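Side-chain contacts in enterochelin esterase (Salmonella enterica subsp. enterica serovar Typhimurium, PDB 3MGA), which probably hydrolyses the ester bonds of ferric enterobactin, the iron-loaded siderophore also called enterochelin, so that the iron can be released inside the cell: residues E122-R125 with Q126-P129; G210-W213 with A214-P218; T245-R248 with S249-P253; W259-V262 with Q263-L267; I355-Q358 with A359-L363. All coordinates share one frame; numbering follows the deposited sequence.

Contact 1 (E122-R125 with Q126-P129); sequences EGWR and QLLP
Trp-124 and Leu-128 meet one helical turn apart. The CB of Trp-124 lies 4.1 Å from CD1 of Leu-128. Leu-127 reaches the six-membered ring of the tryptophan: its CD1 stands 4.4 Å from CZ3 of Trp-124, oblique to the ring. With the indole beside the backbone N of Trp-124 (chi1 -69°), Leu-128 meets the root of the side chain and not the ring.

The carbonyl of Trp-124 holds both leucines in place. Leu-128 N donates to Trp-124 O at 2.9 Å, almost straight (165°). Leu-127 N reaches the same Trp-124 O at 3.1 Å from above the carbonyl plane. One oxygen thus serves an i+4 and an i+3 donor. The i+3 bond fits the passage from helix 117-127 into the 3-10 segment at 128-129. The bond from Gln-126 N to Gly-123 O is weak. Pro-129 has no N-H to give, and its CD packs 3.3 Å from Arg-125 O.

The outer side of the helix is polar. Arg-125 is extended from CG to NE, and its NH1 forms a long salt bridge with OE2 of Glu-122, 3.6 Å away.

The inner side rests on the sheet of the N-terminal domain. Tyr-56 of strand 52-57 and Phe-106 of a loop meet the Trp-124 indole edge-to-face. Ile-98 of strand 92-100 touches Trp-124, Leu-127 and Leu-128, while Trp-54 touches Leu-127.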
loop_
_atom_site.group_PDB
_atom_site.type_symbol
_atom_site.label_atom_id
_atom_site.label_comp_id
_atom_site.label_asym_id
_atom_site.label_seq_id
_atom_site.Cartn_x
_atom_site.Cartn_y
_atom_site.Cartn_z
ATOM N N GLU A 122 2.323 -1.284 -20.328
ATOM C CA GLU A 122 3.424 -1.041 -21.245
ATOM C C GLU A 122 3.473 0.451 -21.554
ATOM O O GLU A 122 4.494 1.095 -21.354
ATOM C CB GLU A 122 3.244 -1.862 -22.529
ATOM C CG GLU A 122 4.384 -1.751 -23.544
ATOM C CD GLU A 122 5.713 -2.316 -23.040
ATOM O OE1 GLU A 122 6.641 -2.463 -23.866
ATOM O OE2 GLU A 122 5.832 -2.625 -21.833
ATOM N N GLY A 123 2.354 1.000 -22.010
ATOM C CA GLY A 123 2.271 2.425 -22.323
ATOM C C GLY A 123 2.682 3.300 -21.148
ATOM O O GLY A 123 3.422 4.273 -21.320
ATOM N N TRP A 124 2.210 2.949 -19.951
ATOM C CA TRP A 124 2.544 3.711 -18.743
ATOM C C TRP A 124 3.998 3.585 -18.318
ATOM O O TRP A 124 4.535 4.511 -17.716
ATOM C CB TRP A 124 1.637 3.340 -17.559
ATOM C CG TRP A 124 0.228 3.781 -17.734
ATOM C CD1 TRP A 124 -0.863 2.989 -17.903
ATOM C CD2 TRP A 124 -0.237 5.131 -17.807
ATOM N NE1 TRP A 124 -1.993 3.763 -18.046
ATOM C CE2 TRP A 124 -1.633 5.082 -17.991
ATOM C CE3 TRP A 124 0.390 6.377 -17.719
ATOM C CZ2 TRP A 124 -2.415 6.232 -18.093
ATOM C CZ3 TRP A 124 -0.385 7.519 -17.821
ATOM C CH2 TRP A 124 -1.775 7.438 -18.009
ATOM N N ARG A 125 4.631 2.450 -18.606
ATOM C CA ARG A 125 6.040 2.266 -18.248
ATOM C C ARG A 125 6.934 3.287 -18.959
ATOM O O ARG A 125 8.027 3.604 -18.474
ATOM C CB ARG A 125 6.534 0.843 -18.549
ATOM C CG ARG A 125 5.951 -0.249 -17.657
ATOM C CD ARG A 125 6.649 -1.588 -17.907
ATOM N NE ARG A 125 6.129 -2.663 -17.056
ATOM C CZ ARG A 125 5.157 -3.514 -17.398
ATOM N NH1 ARG A 125 4.572 -3.446 -18.591
ATOM N NH2 ARG A 125 4.771 -4.448 -16.536
ATOM N N GLN A 126 6.476 3.784 -20.109
ATOM C CA GLN A 126 7.231 4.789 -20.871
ATOM C C GLN A 126 6.956 6.232 -20.428
ATOM O O GLN A 126 7.761 7.122 -20.694
ATOM C CB GLN A 126 7.010 4.631 -22.390
ATOM C CG GLN A 126 7.918 3.583 -23.080
ATOM C CD GLN A 126 7.789 2.169 -22.525
ATOM O OE1 GLN A 126 6.844 1.849 -21.809
ATOM N NE2 GLN A 126 8.744 1.313 -22.870
ATOM N N LEU A 127 5.844 6.465 -19.737
ATOM C CA LEU A 127 5.500 7.820 -19.284
ATOM C C LEU A 127 5.776 8.085 -17.794
ATOM O O LEU A 127 6.355 9.115 -17.456
ATOM C CB LEU A 127 4.037 8.124 -19.609
ATOM C CG LEU A 127 3.690 8.164 -21.098
ATOM C CD1 LEU A 127 2.195 8.313 -21.305
ATOM C CD2 LEU A 127 4.447 9.292 -21.787
ATOM N N LEU A 128 5.384 7.156 -16.921
ATOM C CA LEU A 128 5.569 7.313 -15.454
ATOM C C LEU A 128 6.937 7.822 -14.981
ATOM O O LEU A 128 7.005 8.520 -13.972
ATOM C CB LEU A 128 5.194 6.028 -14.702
ATOM C CG LEU A 128 3.693 5.697 -14.655
ATOM C CD1 LEU A 128 3.454 4.356 -13.986
ATOM C CD2 LEU A 128 2.912 6.789 -13.937
ATOM N N PRO A 129 8.033 7.474 -15.679
ATOM C CA PRO A 129 9.287 8.057 -15.197
ATOM C C PRO A 129 9.279 9.597 -15.259
ATOM O O PRO A 129 10.039 10.244 -14.533
ATOM C CB PRO A 129 10.338 7.474 -16.149
ATOM C CG PRO A 129 9.762 6.172 -16.584
ATOM C CD PRO A 129 8.264 6.392 -16.654
#

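Contact 2 (G210-W213 with A214-P218); sequences GQFW and AENMP
Phe-212 carries the tight part of this contact. The CB of Asn-216 sits over one face of its ring as a CH-pi contact, 3.8 Å from the centroid and 25° off the normal. The Asn-216 amide follows the ring, with the two planes 21° apart. Met-217, present as selenomethionine, runs alongside Phe-212 and brings its CB to 3.7 Å from CE2 of the ring. In the conformer described, its selenium lies 4.1 Å from CZ3 of Trp-213 and oblique to both rings, a Met-aromatic contact with each; a second conformer makes this less certain. Phe-212 reaches this position because its CG is anti to the backbone N (chi1 -172°).

The backbone widens here into a pi-type turn that closes helix 210-216. Met-217 N donates to Phe-212 O at 2.9 Å, five residues on. Just beyond, the CA of Pro-218 makes a CH...O contact of 3.3 Å with Trp-213 O.

The side of Glu-215 is looser and faces solvent. Its side chain runs out extended, with only CB and CG near Gln-211 O. Its OE2 forms a salt bridge with Arg-188.

The other polar ends are also taken up outside the helix. Asn-216 ND2 bonds to Arg-142 O, Gln-211 OE1 to Ala-242 N, and Trp-213 NE1 to OE1 of Gln-288, within the probable nucleophile elbow. Carbon, and in this conformer selenium, thus meets the rings of the preceding turn, while bonds to other parts of the fold probably fix the rotation of the amides and the indole.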
loop_
_atom_site.group_PDB
_atom_site.type_symbol
_atom_site.label_atom_id
_atom_site.label_comp_id
_atom_site.label_asym_id
_atom_site.label_seq_id
_atom_site.Cartn_x
_atom_site.Cartn_y
_atom_site.Cartn_z
ATOM N N GLY A 210 10.027 -3.086 4.464
ATOM C CA GLY A 210 10.485 -2.205 5.534
ATOM C C GLY A 210 11.104 -0.902 5.071
ATOM O O GLY A 210 10.980 0.124 5.741
ATOM N N GLN A 211 11.783 -0.943 3.925
ATOM C CA GLN A 211 12.419 0.242 3.372
ATOM C C GLN A 211 11.390 1.369 3.166
ATOM O O GLN A 211 11.662 2.532 3.474
ATOM C CB GLN A 211 13.180 -0.086 2.073
ATOM C CG GLN A 211 12.336 -0.495 0.846
ATOM C CD GLN A 211 11.523 -1.786 1.012
ATOM O OE1 GLN A 211 11.800 -2.608 1.879
ATOM N NE2 GLN A 211 10.514 -1.962 0.153
ATOM N N PHE A 212 10.202 1.008 2.694
ATOM C CA PHE A 212 9.144 1.975 2.442
ATOM C C PHE A 212 8.583 2.541 3.734
ATOM O O PHE A 212 8.461 3.759 3.888
ATOM C CB PHE A 212 8.013 1.306 1.655
ATOM C CG PHE A 212 6.961 2.258 1.185
ATOM C CD1 PHE A 212 7.085 2.889 -0.044
ATOM C CD2 PHE A 212 5.850 2.524 1.963
ATOM C CE1 PHE A 212 6.120 3.772 -0.477
ATOM C CE2 PHE A 212 4.881 3.393 1.539
ATOM C CZ PHE A 212 5.007 4.020 0.320
ATOM N N TRP A 213 8.246 1.652 4.669
ATOM C CA TRP A 213 7.678 2.062 5.954
ATOM C C TRP A 213 8.696 2.702 6.885
ATOM O O TRP A 213 8.332 3.194 7.948
ATOM C CB TRP A 213 6.973 0.893 6.654
ATOM C CG TRP A 213 5.904 0.292 5.805
ATOM C CD1 TRP A 213 5.906 -0.953 5.243
ATOM C CD2 TRP A 213 4.712 0.933 5.359
ATOM N NE1 TRP A 213 4.765 -1.140 4.507
ATOM C CE2 TRP A 213 4.018 0.008 4.554
ATOM C CE3 TRP A 213 4.157 2.202 5.564
ATOM C CZ2 TRP A 213 2.785 0.309 3.960
ATOM C CZ3 TRP A 213 2.947 2.496 4.991
ATOM C CH2 TRP A 213 2.267 1.555 4.190
ATOM N N ALA A 214 9.965 2.687 6.497
ATOM C CA ALA A 214 11.016 3.326 7.291
ATOM C C ALA A 214 11.503 4.628 6.645
ATOM O O ALA A 214 11.983 5.509 7.344
ATOM C CB ALA A 214 12.193 2.369 7.503
ATOM N N GLU A 215 11.361 4.762 5.327
ATOM C CA GLU A 215 11.841 5.957 4.621
ATOM C C GLU A 215 10.775 6.754 3.839
ATOM O O GLU A 215 10.584 7.948 4.098
ATOM C CB GLU A 215 13.012 5.571 3.698
ATOM C CG GLU A 215 14.184 4.913 4.471
ATOM C CD GLU A 215 15.394 4.545 3.603
ATOM O OE1 GLU A 215 15.279 4.523 2.353
ATOM O OE2 GLU A 215 16.467 4.260 4.190
ATOM N N ASN A 216 10.096 6.117 2.887
ATOM C CA ASN A 216 9.087 6.822 2.074
ATOM C C ASN A 216 7.879 7.304 2.871
ATOM O O ASN A 216 7.383 8.411 2.673
ATOM C CB ASN A 216 8.584 5.943 0.932
ATOM C CG ASN A 216 9.702 5.397 0.081
ATOM O OD1 ASN A 216 10.626 4.782 0.593
ATOM N ND2 ASN A 216 9.601 5.577 -1.230
HETATM N N MSE A 217 7.431 6.479 3.801
HETATM C CA MSE A 217 6.272 6.809 4.599
HETATM C C MSE A 217 6.508 6.234 5.996
HETATM O O MSE A 217 5.945 5.200 6.353
HETATM C CB MSE A 217 5.064 6.222 3.876
HETATM C CG MSE A 217 3.718 6.545 4.417
HETATM SE SE MSE A 217 2.409 6.110 3.032
HETATM C CE MSE A 217 2.809 7.546 1.803
ATOM N N PRO A 218 7.373 6.908 6.788
ATOM C CA PRO A 218 7.758 6.457 8.149
ATOM C C PRO A 218 6.596 6.133 9.069
ATOM O O PRO A 218 5.762 6.987 9.353
ATOM C CB PRO A 218 8.603 7.621 8.694
ATOM C CG PRO A 218 9.111 8.322 7.476
ATOM C CD PRO A 218 7.984 8.214 6.475
#

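Contact 3 (T245-R248 with S249-P253); sequences TQHR and SQELP
Arg-248 lays its chain across Leu-252, one turn further on. CD1 of Leu-252 is 3.5 Å from CG of Arg-248 and 3.6 Å from NE, over one face of the guanidinium. Arg-248 is extended from CG to NE, with CG anti to the backbone N (chi1 -176°), which carries CG, CD and NE past the leucine methyl. A water in the plane of the guanidinium accepts from NH1 of Arg-248 at 3.2 Å. Arg-248 NE forms a salt bridge with Asp-209, and its NH1 also hydrogen-bonds a glycerol, probably from the crystallisation liquor.

In the conformer described, OG of Ser-249 lies 2.6 Å from the same water and 2.9 Å from Thr-245 O. On another side, His-247 and Glu-251 run alongside each other, ring and carboxylate planes 55° apart. Each has its main polar partner elsewhere: ND1 of His-247 bonds to Asp-244, OE2 of Glu-251 bonds to Asn-185, and its OE1 forms a salt bridge with Arg-187.

Helix 245-251 follows strand 236-240 in the alpha/beta-hydrolase domain. Arg-248 touches Ser-289, the serine of the probable nucleophile elbow. Phe-290, at the start of helix 290-301, packs against Arg-248, Leu-252 and Pro-253.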
loop_
_atom_site.group_PDB
_atom_site.type_symbol
_atom_site.label_atom_id
_atom_site.label_comp_id
_atom_site.label_asym_id
_atom_site.label_seq_id
_atom_site.Cartn_x
_atom_site.Cartn_y
_atom_site.Cartn_z
ATOM N N THR A 245 13.541 -4.998 -6.582
ATOM C CA THR A 245 12.504 -5.753 -7.292
ATOM C C THR A 245 12.909 -7.192 -7.619
ATOM O O THR A 245 12.113 -8.118 -7.459
ATOM C CB THR A 245 12.077 -5.009 -8.572
ATOM O OG1 THR A 245 11.537 -3.736 -8.204
ATOM C CG2 THR A 245 11.023 -5.791 -9.346
ATOM N N GLN A 246 14.141 -7.377 -8.068
ATOM C CA GLN A 246 14.633 -8.706 -8.398
ATOM C C GLN A 246 14.530 -9.629 -7.175
ATOM O O GLN A 246 13.968 -10.710 -7.256
ATOM C CB GLN A 246 16.084 -8.622 -8.914
ATOM C CG GLN A 246 16.708 -9.957 -9.367
ATOM C CD GLN A 246 18.148 -9.794 -9.901
ATOM O OE1 GLN A 246 18.699 -8.686 -9.919
ATOM N NE2 GLN A 246 18.755 -10.903 -10.333
ATOM N N HIS A 247 15.048 -9.188 -6.037
ATOM C CA HIS A 247 15.010 -10.010 -4.829
ATOM C C HIS A 247 13.611 -10.178 -4.267
ATOM O O HIS A 247 13.216 -11.281 -3.911
ATOM C CB HIS A 247 15.920 -9.431 -3.743
ATOM C CG HIS A 247 17.378 -9.531 -4.065
ATOM N ND1 HIS A 247 18.090 -8.502 -4.644
ATOM C CD2 HIS A 247 18.259 -10.541 -3.883
ATOM C CE1 HIS A 247 19.348 -8.875 -4.801
ATOM N NE2 HIS A 247 19.476 -10.107 -4.350
ATOM N N ARG A 248 12.870 -9.077 -4.197
ATOM C CA ARG A 248 11.525 -9.085 -3.657
ATOM C C ARG A 248 10.613 -10.049 -4.425
ATOM O O ARG A 248 9.861 -10.819 -3.823
ATOM C CB ARG A 248 10.954 -7.661 -3.673
ATOM C CG ARG A 248 9.579 -7.525 -3.050
ATOM C CD ARG A 248 9.096 -6.080 -3.056
ATOM N NE ARG A 248 7.813 -5.962 -2.368
ATOM C CZ ARG A 248 6.628 -6.099 -2.951
ATOM N NH1 ARG A 248 6.535 -6.355 -4.251
ATOM N NH2 ARG A 248 5.525 -5.984 -2.224
ATOM N N SER A 249 10.687 -10.001 -5.750
ATOM C CA SER A 249 9.873 -10.870 -6.592
ATOM C C SER A 249 10.292 -12.341 -6.465
ATOM O O SER A 249 9.522 -13.236 -6.803
ATOM C CB SER A 249 9.938 -10.410 -8.050
ATOM O OG SER A 249 9.447 -9.083 -8.175
ATOM N N GLN A 250 11.512 -12.579 -5.981
ATOM C CA GLN A 250 12.029 -13.939 -5.782
ATOM C C GLN A 250 11.866 -14.438 -4.335
ATOM O O GLN A 250 11.646 -15.627 -4.110
ATOM C CB GLN A 250 13.523 -13.990 -6.137
ATOM C CG GLN A 250 13.844 -13.826 -7.618
ATOM C CD GLN A 250 15.353 -13.742 -7.905
ATOM O OE1 GLN A 250 16.144 -13.239 -7.087
ATOM N NE2 GLN A 250 15.748 -14.212 -9.084
ATOM N N GLU A 251 11.966 -13.531 -3.365
ATOM C CA GLU A 251 11.918 -13.910 -1.945
ATOM C C GLU A 251 10.558 -13.853 -1.257
ATOM O O GLU A 251 10.324 -14.614 -0.326
ATOM C CB GLU A 251 12.933 -13.062 -1.151
ATOM C CG GLU A 251 14.386 -13.289 -1.601
ATOM C CD GLU A 251 15.400 -12.381 -0.911
ATOM O OE1 GLU A 251 15.017 -11.316 -0.368
ATOM O OE2 GLU A 251 16.599 -12.739 -0.927
ATOM N N LEU A 252 9.673 -12.964 -1.697
ATOM C CA LEU A 252 8.357 -12.840 -1.072
ATOM C C LEU A 252 7.261 -13.786 -1.585
ATOM O O LEU A 252 6.438 -14.248 -0.789
ATOM C CB LEU A 252 7.850 -11.389 -1.135
ATOM C CG LEU A 252 8.612 -10.334 -0.322
ATOM C CD1 LEU A 252 7.890 -8.977 -0.401
ATOM C CD2 LEU A 252 8.751 -10.755 1.129
ATOM N N PRO A 253 7.219 -14.071 -2.898
ATOM C CA PRO A 253 6.123 -14.948 -3.324
ATOM C C PRO A 253 6.303 -16.431 -3.004
ATOM O O PRO A 253 6.755 -17.221 -3.849
ATOM C CB PRO A 253 6.040 -14.708 -4.834
ATOM C CG PRO A 253 7.322 -14.210 -5.222
ATOM C CD PRO A 253 7.908 -13.466 -4.045
HETATM O O HOH W 1 8.637 -7.326 -6.412
#

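Contact 4 (W259-V262 with Q263-L267); sequences WLAV and QQELL
Gln-263 grips the carbonyl of Trp-259 twice. Its NE2 donates to Trp-259 O at 3.1 Å, and its backbone N donates to the same Trp-259 O at 3.2 Å. The two donors come from opposite faces of the carbonyl plane. The side-chain bond is bent (139°), and the oxygen lies 22° out of the glutamine amide plane. CG of Gln-263 is beside its backbone N (chi1 -58°), which folds the chain back along the helix toward the preceding turn.

The next turn is wider. Ala-261 O accepts from Glu-265 N at 2.9 Å and weakly from Leu-266 N. Val-262 O then takes a nearly straight bond from Leu-267 N at 2.8 Å. This i+5 step marks a pi-type turn within helix 256-273.

Packing follows the backbone. OE1 of Glu-265 lies 3.4 Å from CB of Ala-261, while its carboxylate bonds to Ser-180 OG and Arg-182 N. CG1 of Val-262 touches CG of Leu-267 at 4.2 Å, the two side chains set at a slant. The same CG1 lies 4.3 Å from CD2 of Leu-266. Val-262 and Leu-266 both lie on Trp-178 and Ile-240, so this face of the helix packs on the central sheet. Trp-259 turns to helix 290-301, where its NE1 bonds to Ser-294.

The chemistry divides by side. Val-262 and Leu-266 meet the sheet, the glutamate is anchored at the end of strand 174-180, and NE2 of Gln-263 is given to the helix's own backbone.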
loop_
_atom_site.group_PDB
_atom_site.type_symbol
_atom_site.label_atom_id
_atom_site.label_comp_id
_atom_site.label_asym_id
_atom_site.label_seq_id
_atom_site.Cartn_x
_atom_site.Cartn_y
_atom_site.Cartn_z
ATOM N N TRP A 259 11.505 -17.175 4.948
ATOM C CA TRP A 259 10.952 -17.350 6.293
ATOM C C TRP A 259 11.761 -18.274 7.186
ATOM O O TRP A 259 11.767 -18.087 8.403
ATOM C CB TRP A 259 9.486 -17.762 6.227
ATOM C CG TRP A 259 8.659 -16.639 5.738
ATOM C CD1 TRP A 259 8.078 -16.513 4.514
ATOM C CD2 TRP A 259 8.394 -15.423 6.440
ATOM N NE1 TRP A 259 7.427 -15.311 4.428
ATOM C CE2 TRP A 259 7.608 -14.620 5.597
ATOM C CE3 TRP A 259 8.725 -14.947 7.714
ATOM C CZ2 TRP A 259 7.138 -13.367 5.985
ATOM C CZ3 TRP A 259 8.266 -13.707 8.098
ATOM C CH2 TRP A 259 7.483 -12.926 7.232
ATOM N N LEU A 260 12.432 -19.265 6.600
ATOM C CA LEU A 260 13.307 -20.129 7.382
ATOM C C LEU A 260 14.443 -19.257 7.905
ATOM O O LEU A 260 14.760 -19.290 9.083
ATOM C CB LEU A 260 13.877 -21.278 6.548
ATOM C CG LEU A 260 12.953 -22.440 6.193
ATOM C CD1 LEU A 260 13.614 -23.343 5.182
ATOM C CD2 LEU A 260 12.538 -23.232 7.453
ATOM N N ALA A 261 15.032 -18.467 7.010
ATOM C CA ALA A 261 16.133 -17.574 7.346
ATOM C C ALA A 261 15.765 -16.565 8.431
ATOM O O ALA A 261 16.567 -16.300 9.328
ATOM C CB ALA A 261 16.605 -16.834 6.087
ATOM N N VAL A 262 14.566 -15.983 8.330
ATOM C CA VAL A 262 14.091 -15.016 9.315
ATOM C C VAL A 262 14.013 -15.625 10.721
ATOM O O VAL A 262 14.378 -14.984 11.712
ATOM C CB VAL A 262 12.707 -14.444 8.917
ATOM C CG1 VAL A 262 11.997 -13.818 10.109
ATOM C CG2 VAL A 262 12.846 -13.456 7.753
ATOM N N GLN A 263 13.571 -16.872 10.806
ATOM C CA GLN A 263 13.429 -17.533 12.104
ATOM C C GLN A 263 14.748 -18.033 12.709
ATOM O O GLN A 263 14.978 -17.877 13.912
ATOM C CB GLN A 263 12.459 -18.701 11.979
ATOM C CG GLN A 263 11.097 -18.289 11.480
ATOM C CD GLN A 263 10.185 -19.463 11.264
ATOM O OE1 GLN A 263 9.905 -20.223 12.191
ATOM N NE2 GLN A 263 9.683 -19.602 10.040
ATOM N N GLN A 264 15.603 -18.618 11.870
ATOM C CA GLN A 264 16.881 -19.198 12.306
ATOM C C GLN A 264 18.040 -18.206 12.449
ATOM O O GLN A 264 18.952 -18.413 13.257
ATOM C CB GLN A 264 17.305 -20.287 11.308
ATOM C CG GLN A 264 16.321 -21.453 11.174
ATOM C CD GLN A 264 16.676 -22.385 10.023
ATOM O OE1 GLN A 264 17.345 -21.985 9.065
ATOM N NE2 GLN A 264 16.201 -23.624 10.098
ATOM N N GLU A 265 17.998 -17.135 11.671
ATOM C CA GLU A 265 19.065 -16.146 11.659
ATOM C C GLU A 265 18.669 -14.780 12.235
ATOM O O GLU A 265 19.342 -14.276 13.133
ATOM C CB GLU A 265 19.521 -15.933 10.211
ATOM C CG GLU A 265 19.939 -17.201 9.458
ATOM C CD GLU A 265 20.049 -16.978 7.949
ATOM O OE1 GLU A 265 19.596 -15.918 7.459
ATOM O OE2 GLU A 265 20.570 -17.870 7.250
ATOM N N LEU A 266 17.582 -14.196 11.724
ATOM C CA LEU A 266 17.160 -12.846 12.119
ATOM C C LEU A 266 16.558 -12.702 13.519
ATOM O O LEU A 266 17.046 -11.902 14.317
ATOM C CB LEU A 266 16.181 -12.270 11.083
ATOM C CG LEU A 266 15.702 -10.837 11.326
ATOM C CD1 LEU A 266 16.887 -9.875 11.347
ATOM C CD2 LEU A 266 14.674 -10.413 10.284
ATOM N N LEU A 267 15.504 -13.461 13.813
ATOM C CA LEU A 267 14.835 -13.374 15.116
ATOM C C LEU A 267 15.743 -13.567 16.325
ATOM O O LEU A 267 15.543 -12.900 17.345
ATOM C CB LEU A 267 13.636 -14.334 15.202
ATOM C CG LEU A 267 12.458 -14.043 14.258
ATOM C CD1 LEU A 267 11.232 -14.844 14.698
ATOM C CD2 LEU A 267 12.114 -12.571 14.237
#

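Contact 5 (I355-Q358 with A359-L363)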
loop_
_atom_site.group_PDB
_atom_site.type_symbol
_atom_site.label_atom_id
_atom_site.label_comp_id
_atom_site.label_asym_id
_atom_site.label_seq_id
_atom_site.Cartn_x
_atom_site.Cartn_y
_atom_site.Cartn_z
ATOM N N ILE A 355 -8.924 -7.313 -9.894
ATOM C CA ILE A 355 -8.239 -8.593 -9.951
ATOM C C ILE A 355 -7.848 -9.021 -8.544
ATOM O O ILE A 355 -8.200 -10.115 -8.099
ATOM C CB ILE A 355 -7.003 -8.551 -10.881
ATOM C CG1 ILE A 355 -7.437 -8.280 -12.329
ATOM C CG2 ILE A 355 -6.246 -9.868 -10.825
ATOM C CD1 ILE A 355 -6.295 -8.301 -13.344
ATOM N N VAL A 356 -7.142 -8.140 -7.842
ATOM C CA VAL A 356 -6.703 -8.423 -6.483
ATOM C C VAL A 356 -7.900 -8.631 -5.560
ATOM O O VAL A 356 -7.931 -9.582 -4.789
ATOM C CB VAL A 356 -5.803 -7.302 -5.941
ATOM C CG1 VAL A 356 -5.474 -7.532 -4.454
ATOM C CG2 VAL A 356 -4.533 -7.202 -6.777
ATOM N N PHE A 357 -8.893 -7.753 -5.663
ATOM C CA PHE A 357 -10.094 -7.852 -4.837
ATOM C C PHE A 357 -10.812 -9.199 -5.007
ATOM O O PHE A 357 -11.153 -9.864 -4.022
ATOM C CB PHE A 357 -11.043 -6.708 -5.164
ATOM C CG PHE A 357 -12.258 -6.663 -4.290
ATOM C CD1 PHE A 357 -12.194 -6.102 -3.026
ATOM C CD2 PHE A 357 -13.469 -7.161 -4.735
ATOM C CE1 PHE A 357 -13.310 -6.057 -2.218
ATOM C CE2 PHE A 357 -14.587 -7.108 -3.931
ATOM C CZ PHE A 357 -14.507 -6.552 -2.671
ATOM N N GLN A 358 -11.051 -9.597 -6.250
ATOM C CA GLN A 358 -11.714 -10.872 -6.528
ATOM C C GLN A 358 -10.875 -12.029 -6.006
ATOM O O GLN A 358 -11.404 -12.997 -5.464
ATOM C CB GLN A 358 -11.973 -11.036 -8.025
ATOM C CG GLN A 358 -13.058 -10.117 -8.576
ATOM C CD GLN A 358 -13.226 -10.238 -10.088
ATOM O OE1 GLN A 358 -14.347 -10.368 -10.592
ATOM N NE2 GLN A 358 -12.106 -10.234 -10.813
ATOM N N ALA A 359 -9.561 -11.917 -6.165
ATOM C CA ALA A 359 -8.653 -12.946 -5.697
ATOM C C ALA A 359 -8.771 -13.087 -4.174
ATOM O O ALA A 359 -8.799 -14.199 -3.649
ATOM C CB ALA A 359 -7.231 -12.618 -6.099
ATOM N N ASN A 360 -8.842 -11.965 -3.466
ATOM C CA ASN A 360 -8.976 -12.021 -2.007
ATOM C C ASN A 360 -10.312 -12.573 -1.523
ATOM O O ASN A 360 -10.373 -13.176 -0.451
ATOM C CB ASN A 360 -8.670 -10.680 -1.341
ATOM C CG ASN A 360 -7.184 -10.416 -1.224
ATOM O OD1 ASN A 360 -6.622 -10.503 -0.131
ATOM N ND2 ASN A 360 -6.530 -10.146 -2.348
ATOM N N GLN A 361 -11.373 -12.375 -2.307
ATOM C CA GLN A 361 -12.694 -12.918 -1.969
ATOM C C GLN A 361 -12.669 -14.434 -2.034
ATOM O O GLN A 361 -13.166 -15.113 -1.134
ATOM C CB GLN A 361 -13.775 -12.404 -2.919
ATOM C CG GLN A 361 -14.158 -10.961 -2.702
ATOM C CD GLN A 361 -15.257 -10.517 -3.644
ATOM O OE1 GLN A 361 -15.232 -10.831 -4.832
ATOM N NE2 GLN A 361 -16.221 -9.757 -3.123
ATOM N N ALA A 362 -12.100 -14.961 -3.112
ATOM C CA ALA A 362 -11.987 -16.407 -3.297
ATOM C C ALA A 362 -11.134 -16.989 -2.179
ATOM O O ALA A 362 -11.444 -18.058 -1.650
ATOM C CB ALA A 362 -11.381 -16.735 -4.652
ATOM N N LEU A 363 -10.063 -16.283 -1.816
ATOM C CA LEU A 363 -9.195 -16.747 -0.741
ATOM C C LEU A 363 -9.983 -16.809 0.555
ATOM O O LEU A 363 -9.874 -17.776 1.299
ATOM C CB LEU A 363 -7.972 -15.842 -0.569
ATOM C CG LEU A 363 -7.052 -16.231 0.597
ATOM C CD1 LEU A 363 -6.639 -17.702 0.498
ATOM C CD2 LEU A 363 -5.847 -15.339 0.652
#
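The amide of Gln-361 comes obliquely to the ring of Phe-357, the planes 46° apart. NE2 of Gln-361 lies 3.2 Å from CE2 of the ring, and CD of Gln-361 lies 3.5 Å from the same CE2. With CG anti to the backbone N (chi1 -175°), the ring stands out nearly square to the helix axis, and the glutamine crosses it at a slant from the next turn.

The second flat group is the amide of Asn-360. Its ND2 donates to Val-356 O at 2.9 Å, nearly straight (168°), with the oxygen in the amide plane. The backbone N of Asn-360 also bonds to Val-356 O at 2.9 Å, so one carbonyl is held by both nitrogens of one residue. CG1 of Val-356 lies 3.5 Å from ND2 of Asn-360, the two side chains alongside. The same ND2 also bonds to Gly-314 O, which ties the buried amide to a loop as well as to its own helix.

Helix 354-367 is the crossover helix of the beta-alpha-beta unit between strands 344-350 and 373-379. Trp-376 of the outer strand touches Phe-357, Asn-360 and Gln-361, and Ala-349 lies against Phe-357 and Asn-360.

Overall arrangement
Contacts 2 to 5 lie in the esterase domain, and contact 1 in the N-terminal domain. Contact 1 stays apart from the rest; contact 3 is its nearest neighbour, about 10 Å away between nearest atoms. Contacts 3 and 4 lie on consecutive helices, about 17 Å apart between centres and about 5 Å between nearest atoms. Ser-294 links them, bonded to Trp-259 and weakly to Leu-252 O. Contacts 2 and 3 also come within about 5 Å. Both approach the probable nucleophile elbow, contact 2 through Gln-288 and contact 3 through Ser-289. Contact 5 lies across the chain's centre from contact 2, about 26 Å away between centres.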